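Local structure of actinorhodin polyketide putative beta-ketoacyl synthase 2 (Streptomyces coelicolor A3, 1TQY) at residues Ser100-Asp103 and Tyr104-Gly107; His178-Arg181 and Thr182-Gly186. The protein is the chain length factor of actinorhodin biosynthesis, a member of the ketosynthase family that probably helps to set the length of the polyketide chain. All blocks are in the same frame, centred on the assembly; numbering follows the deposited sequence.

Two short local contacts illustrate how one chain enters a strand and leaves a helix of the same fold. Contact 1 lies at the surface, where a 3-10 turn passes into strand 106-111; contact 2 is partly buried and forms the C-terminal end of helix 171-185. Their centres are about 14 Å apart and their nearest atoms about 5 Å, so they do not touch, although strand 189-196 adjoins both. The chemistry follows the place: the turn relies on two backbone bonds, a carboxylate over a tyrosine ring and a bent methionine, whereas the helix end gathers arginines, one threonine and a water around regular helical bonding. Each presents a charged side chain to the neighbouring protein chain.

Contact 1 (Ser100-Asp103 and Tyr104-Gly107); sequences SLTD and YDMG
Asp-103 holds CG between its backbone N and carbonyl carbon (chi1 64°), whereas Tyr-104 turns its ring away from the carbonyl carbon (chi1 -66°), and the two side chains run alongside each other, pointing the same way. They belong to the 3-10 turn that opens strand 106-111 of the thiolase-like fold. OD2 of Asp-103 stands 3.9 Å above the plane of the Tyr-104 ring, over its centre, with the carboxylate tilted by 44° against the ring; its OD1 comes within 3.6 Å of ring atom CD2. A salt bridge from OD2 to a basic side chain of the neighbouring protein chain probably offsets the cost of placing negative charge over an aromatic face.

The turn is closed by two successive backbone bonds, from Asp-105 N to Thr-102 O (2.8 Å) and from Met-106 N to Asp-103 O (3.3 Å). The side chains of Thr-102 and Asp-105 meet at a slant, Asp-105 OD2 3.3 Å from Thr-102 CB. On the buried side Met-106 crosses Leu-101 at about a right angle, its SD 3.9 Å from Leu-101 CB. A bend at chi3 of Met-106 carries its CE to 3.7 Å from both Leu-101 O and Thr-102 O.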
ATOM      1  N   SER B 100     -10.366  25.455   6.274  1.00 41.74           N
ATOM      2  CA  SER B 100     -10.626  26.549   5.357  1.00 41.50           C
ATOM      3  C   SER B 100     -10.532  26.119   3.892  1.00 40.42           C
ATOM      4  O   SER B 100     -10.650  26.945   2.989  1.00 39.53           O
ATOM      5  CB  SER B 100      -9.649  27.687   5.639  1.00 42.80           C
ATOM      6  OG  SER B 100      -9.924  28.810   4.824  1.00 49.68           O
ATOM      7  N   LEU B 101     -10.326  24.825   3.659  1.00 38.30           N
ATOM      8  CA  LEU B 101     -10.225  24.308   2.297  1.00 36.69           C
ATOM      9  C   LEU B 101     -11.312  23.274   2.016  1.00 36.09           C
ATOM     10  O   LEU B 101     -11.815  22.622   2.930  1.00 36.67           O
ATOM     11  CB  LEU B 101      -8.845  23.683   2.072  1.00 35.87           C
ATOM     12  CG  LEU B 101      -7.648  24.631   2.191  1.00 36.16           C
ATOM     13  CD1 LEU B 101      -6.360  23.836   2.205  1.00 35.30           C
ATOM     14  CD2 LEU B 101      -7.662  25.623   1.033  1.00 35.87           C
ATOM     15  N   THR B 102     -11.672  23.135   0.746  1.00 34.76           N
ATOM     16  CA  THR B 102     -12.691  22.177   0.341  1.00 34.67           C
ATOM     17  C   THR B 102     -12.225  20.766   0.687  1.00 33.72           C
ATOM     18  O   THR B 102     -11.164  20.330   0.232  1.00 33.38           O
ATOM     19  CB  THR B 102     -12.946  22.243  -1.176  1.00 35.06           C
ATOM     20  OG1 THR B 102     -13.370  23.563  -1.535  1.00 38.22           O
ATOM     21  CG2 THR B 102     -14.009  21.231  -1.579  1.00 33.95           C
ATOM     22  N   ASP B 103     -13.030  20.057   1.470  1.00 33.12           N
ATOM     23  CA  ASP B 103     -12.698  18.704   1.888  1.00 33.10           C
ATOM     24  C   ASP B 103     -12.222  17.778   0.755  1.00 32.48           C
ATOM     25  O   ASP B 103     -11.193  17.108   0.889  1.00 32.45           O
ATOM     26  CB  ASP B 103     -13.881  18.074   2.645  1.00 35.08           C
ATOM     27  CG  ASP B 103     -15.128  17.894   1.783  1.00 37.30           C
ATOM     28  OD1 ASP B 103     -15.379  18.717   0.878  1.00 38.56           O
ATOM     29  OD2 ASP B 103     -15.876  16.924   2.035  1.00 39.34           O
ATOM     30  N   TYR B 104     -12.939  17.753  -0.361  1.00 30.00           N
ATOM     31  CA  TYR B 104     -12.544  16.901  -1.471  1.00 29.77           C
ATOM     32  C   TYR B 104     -11.250  17.351  -2.168  1.00 28.92           C
ATOM     33  O   TYR B 104     -10.656  16.576  -2.904  1.00 29.75           O
ATOM     34  CB  TYR B 104     -13.660  16.807  -2.513  1.00 30.44           C
ATOM     35  CG  TYR B 104     -14.918  16.113  -2.029  1.00 31.06           C
ATOM     36  CD1 TYR B 104     -14.881  14.810  -1.528  1.00 30.05           C
ATOM     37  CD2 TYR B 104     -16.148  16.756  -2.086  1.00 29.88           C
ATOM     38  CE1 TYR B 104     -16.043  14.171  -1.095  1.00 31.80           C
ATOM     39  CE2 TYR B 104     -17.314  16.128  -1.658  1.00 31.29           C
ATOM     40  CZ  TYR B 104     -17.261  14.841  -1.166  1.00 31.32           C
ATOM     41  OH  TYR B 104     -18.415  14.223  -0.751  1.00 32.84           O
ATOM     42  N   ASP B 105     -10.816  18.588  -1.946  1.00 27.39           N
ATOM     43  CA  ASP B 105      -9.592  19.065  -2.572  1.00 28.85           C
ATOM     44  C   ASP B 105      -8.325  18.722  -1.778  1.00 28.28           C
ATOM     45  O   ASP B 105      -7.239  19.213  -2.089  1.00 27.85           O
ATOM     46  CB  ASP B 105      -9.642  20.583  -2.802  1.00 31.81           C
ATOM     47  CG  ASP B 105     -10.564  20.980  -3.951  1.00 34.74           C
ATOM     48  OD1 ASP B 105     -10.776  20.159  -4.875  1.00 35.28           O
ATOM     49  OD2 ASP B 105     -11.059  22.126  -3.936  1.00 37.02           O
ATOM     50  N   MET B 106      -8.463  17.884  -0.757  1.00 27.79           N
ATOM     51  CA  MET B 106      -7.323  17.484   0.056  1.00 27.77           C
ATOM     52  C   MET B 106      -7.178  15.972   0.103  1.00 27.95           C
ATOM     53  O   MET B 106      -8.074  15.258   0.563  1.00 29.02           O
ATOM     54  CB  MET B 106      -7.462  18.042   1.468  1.00 27.88           C
ATOM     55  CG  MET B 106      -7.473  19.557   1.503  1.00 28.49           C
ATOM     56  SD  MET B 106      -7.635  20.172   3.184  1.00 31.02           S
ATOM     57  CE  MET B 106      -9.409  19.920   3.481  1.00 26.81           C
ATOM     58  N   GLY B 107      -6.036  15.487  -0.377  1.00 26.88           N
ATOM     59  CA  GLY B 107      -5.787  14.055  -0.384  1.00 25.93           C
ATOM     60  C   GLY B 107      -4.658  13.644   0.543  1.00 24.38           C
ATOM     61  O   GLY B 107      -3.922  14.487   1.054  1.00 22.20           O
TER

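Contact 2 (His178-Arg181 and Thr182-Gly186)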
ATOM      1  N   HIS B 178       3.295   9.306  -6.161  1.00 25.10           N
ATOM      2  CA  HIS B 178       1.871   8.979  -6.287  1.00 25.81           C
ATOM      3  C   HIS B 178       1.035  10.235  -6.015  1.00 26.07           C
ATOM      4  O   HIS B 178      -0.011  10.462  -6.635  1.00 25.88           O
ATOM      5  CB  HIS B 178       1.501   7.862  -5.299  1.00 24.84           C
ATOM      6  CG  HIS B 178       0.106   7.334  -5.465  1.00 26.75           C
ATOM      7  ND1 HIS B 178      -0.158   6.020  -5.798  1.00 27.61           N
ATOM      8  CD2 HIS B 178      -1.103   7.926  -5.300  1.00 27.55           C
ATOM      9  CE1 HIS B 178      -1.467   5.827  -5.828  1.00 26.35           C
ATOM     10  NE2 HIS B 178      -2.064   6.968  -5.529  1.00 25.22           N
ATOM     11  N   ALA B 179       1.510  11.050  -5.079  1.00 25.85           N
ATOM     12  CA  ALA B 179       0.825  12.287  -4.747  1.00 25.42           C
ATOM     13  C   ALA B 179       0.893  13.217  -5.946  1.00 25.39           C
ATOM     14  O   ALA B 179      -0.102  13.838  -6.329  1.00 24.57           O
ATOM     15  CB  ALA B 179       1.473  12.948  -3.545  1.00 21.96           C
ATOM     16  N   ARG B 180       2.080  13.319  -6.536  1.00 25.59           N
ATOM     17  CA  ARG B 180       2.259  14.185  -7.697  1.00 24.92           C
ATOM     18  C   ARG B 180       1.244  13.844  -8.782  1.00 24.05           C
ATOM     19  O   ARG B 180       0.667  14.737  -9.394  1.00 25.37           O
ATOM     20  CB  ARG B 180       3.679  14.056  -8.255  1.00 26.41           C
ATOM     21  CG  ARG B 180       3.887  14.757  -9.591  1.00 25.82           C
ATOM     22  CD  ARG B 180       5.352  15.099  -9.790  1.00 28.20           C
ATOM     23  NE  ARG B 180       5.648  15.625 -11.126  1.00 28.83           N
ATOM     24  CZ  ARG B 180       5.971  14.876 -12.176  1.00 30.11           C
ATOM     25  NH1 ARG B 180       6.043  13.556 -12.057  1.00 27.26           N
ATOM     26  NH2 ARG B 180       6.241  15.451 -13.344  1.00 31.94           N
ATOM     27  N   ARG B 181       1.022  12.553  -9.002  1.00 22.09           N
ATOM     28  CA  ARG B 181       0.078  12.104 -10.014  1.00 23.53           C
ATOM     29  C   ARG B 181      -1.324  12.600  -9.674  1.00 24.73           C
ATOM     30  O   ARG B 181      -2.028  13.163 -10.513  1.00 24.15           O
ATOM     31  CB  ARG B 181       0.074  10.577 -10.073  1.00 24.85           C
ATOM     32  CG  ARG B 181      -0.715   9.981 -11.225  1.00 28.79           C
ATOM     33  CD  ARG B 181      -0.517   8.471 -11.298  1.00 29.00           C
ATOM     34  NE  ARG B 181      -1.157   7.798 -10.172  1.00 32.47           N
ATOM     35  CZ  ARG B 181      -1.032   6.503  -9.887  1.00 33.52           C
ATOM     36  NH1 ARG B 181      -0.276   5.717 -10.646  1.00 32.44           N
ATOM     37  NH2 ARG B 181      -1.674   5.994  -8.840  1.00 33.21           N
ATOM     38  N   THR B 182      -1.712  12.387  -8.424  1.00 23.62           N
ATOM     39  CA  THR B 182      -3.022  12.782  -7.937  1.00 24.54           C
ATOM     40  C   THR B 182      -3.267  14.289  -8.097  1.00 24.29           C
ATOM     41  O   THR B 182      -4.299  14.713  -8.634  1.00 24.78           O
ATOM     42  CB  THR B 182      -3.188  12.331  -6.464  1.00 24.60           C
ATOM     43  OG1 THR B 182      -2.982  10.917  -6.399  1.00 22.42           O
ATOM     44  CG2 THR B 182      -4.587  12.642  -5.956  1.00 24.94           C
ATOM     45  N   ILE B 183      -2.318  15.094  -7.644  1.00 24.34           N
ATOM     46  CA  ILE B 183      -2.425  16.538  -7.778  1.00 26.59           C
ATOM     47  C   ILE B 183      -2.623  16.929  -9.249  1.00 29.14           C
ATOM     48  O   ILE B 183      -3.498  17.733  -9.593  1.00 28.75           O
ATOM     49  CB  ILE B 183      -1.157  17.218  -7.236  1.00 26.94           C
ATOM     50  CG1 ILE B 183      -1.158  17.101  -5.716  1.00 25.71           C
ATOM     51  CG2 ILE B 183      -1.074  18.672  -7.730  1.00 26.57           C
ATOM     52  CD1 ILE B 183       0.156  17.418  -5.069  1.00 28.09           C
ATOM     53  N   ARG B 184      -1.816  16.342 -10.123  1.00 28.55           N
ATOM     54  CA  ARG B 184      -1.921  16.653 -11.543  1.00 32.16           C
ATOM     55  C   ARG B 184      -3.256  16.246 -12.175  1.00 32.80           C
ATOM     56  O   ARG B 184      -3.652  16.804 -13.198  1.00 31.84           O
ATOM     57  CB  ARG B 184      -0.749  16.024 -12.306  1.00 34.00           C
ATOM     58  CG  ARG B 184       0.410  17.008 -12.520  1.00 38.40           C
ATOM     59  CD  ARG B 184       1.762  16.315 -12.494  1.00 40.00           C
ATOM     60  NE  ARG B 184       1.738  15.091 -13.279  1.00 46.08           N
ATOM     61  CZ  ARG B 184       1.853  15.040 -14.600  1.00 48.63           C
ATOM     62  NH1 ARG B 184       2.019  16.156 -15.301  1.00 48.85           N
ATOM     63  NH2 ARG B 184       1.775  13.866 -15.224  1.00 49.59           N
ATOM     64  N   ARG B 185      -3.951  15.289 -11.565  1.00 32.21           N
ATOM     65  CA  ARG B 185      -5.237  14.856 -12.089  1.00 32.62           C
ATOM     66  C   ARG B 185      -6.401  15.712 -11.592  1.00 32.56           C
ATOM     67  O   ARG B 185      -7.534  15.549 -12.049  1.00 33.80           O
ATOM     68  CB  ARG B 185      -5.511  13.394 -11.742  1.00 33.66           C
ATOM     69  CG  ARG B 185      -4.672  12.411 -12.526  1.00 37.40           C
ATOM     70  CD  ARG B 185      -5.207  10.992 -12.402  1.00 39.50           C
ATOM     71  NE  ARG B 185      -6.449  10.791 -13.149  1.00 42.95           N
ATOM     72  CZ  ARG B 185      -7.646  10.617 -12.596  1.00 42.92           C
ATOM     73  NH1 ARG B 185      -7.783  10.617 -11.275  1.00 42.94           N
ATOM     74  NH2 ARG B 185      -8.708  10.438 -13.369  1.00 45.45           N
ATOM     75  N   GLY B 186      -6.133  16.616 -10.654  1.00 31.55           N
ATOM     76  CA  GLY B 186      -7.201  17.467 -10.162  1.00 31.19           C
ATOM     77  C   GLY B 186      -7.381  17.723  -8.675  1.00 31.26           C
ATOM     78  O   GLY B 186      -8.355  18.376  -8.302  1.00 32.64           O
TER
HETATM   79  O   HOH W   1      -3.522   9.014  -8.920  1.00 34.13           O
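From His-178 to Arg-184 the backbone is helical, and the amides of Thr-182, Ile-183 and Arg-184 each donate to the carbonyl four residues earlier. The bond from Ile-183 N to Ala-179 O is the straightest, 2.9 Å long with an angle of 175° at the hydrogen; the next in line beyond Arg-184, from Arg-185 N to Arg-181 O, is weak. Two groups of Thr-182 gather at one carbonyl: its N donates to His-178 O over 3.1 Å, and its OG1, held beside the backbone N, lies 3.0 Å from the same His-178 O. A water lies in hydrogen-bonding distance of Thr-182 OG1 (3.2 Å) and accepts from Arg-181 NE, joining the two neighbouring side chains.

This is the last part of helix 171-185 in the N-terminal half of the thiolase-like fold, where Ala-179 and Ile-183 face strands 189-196 and 238-246. It closes with a Schellman motif: Gly-186 takes a positive phi of 135°, a value that calls for glycine, and its N bonds back to Ile-183 O.

Arg-181 bends at chi3, and its NH2 lies 3.0 Å above one face of the His-178 ring, offset toward the rim; that NH2 is also hydrogen-bonded to a polar side chain of the neighbouring protein chain. Arg-180 and Arg-184 run side by side with guanidinium planes 14° apart. The CD of Arg-184 lies over one face of the Arg-180 guanidinium and 3.9 Å from Arg-180 CG. Asp-291 forms a salt bridge with NH1 of Arg-180, probably easing the like charges, but the buried NE of Arg-184, 4.5 Å from NE of Arg-180, has no polar partner in the model.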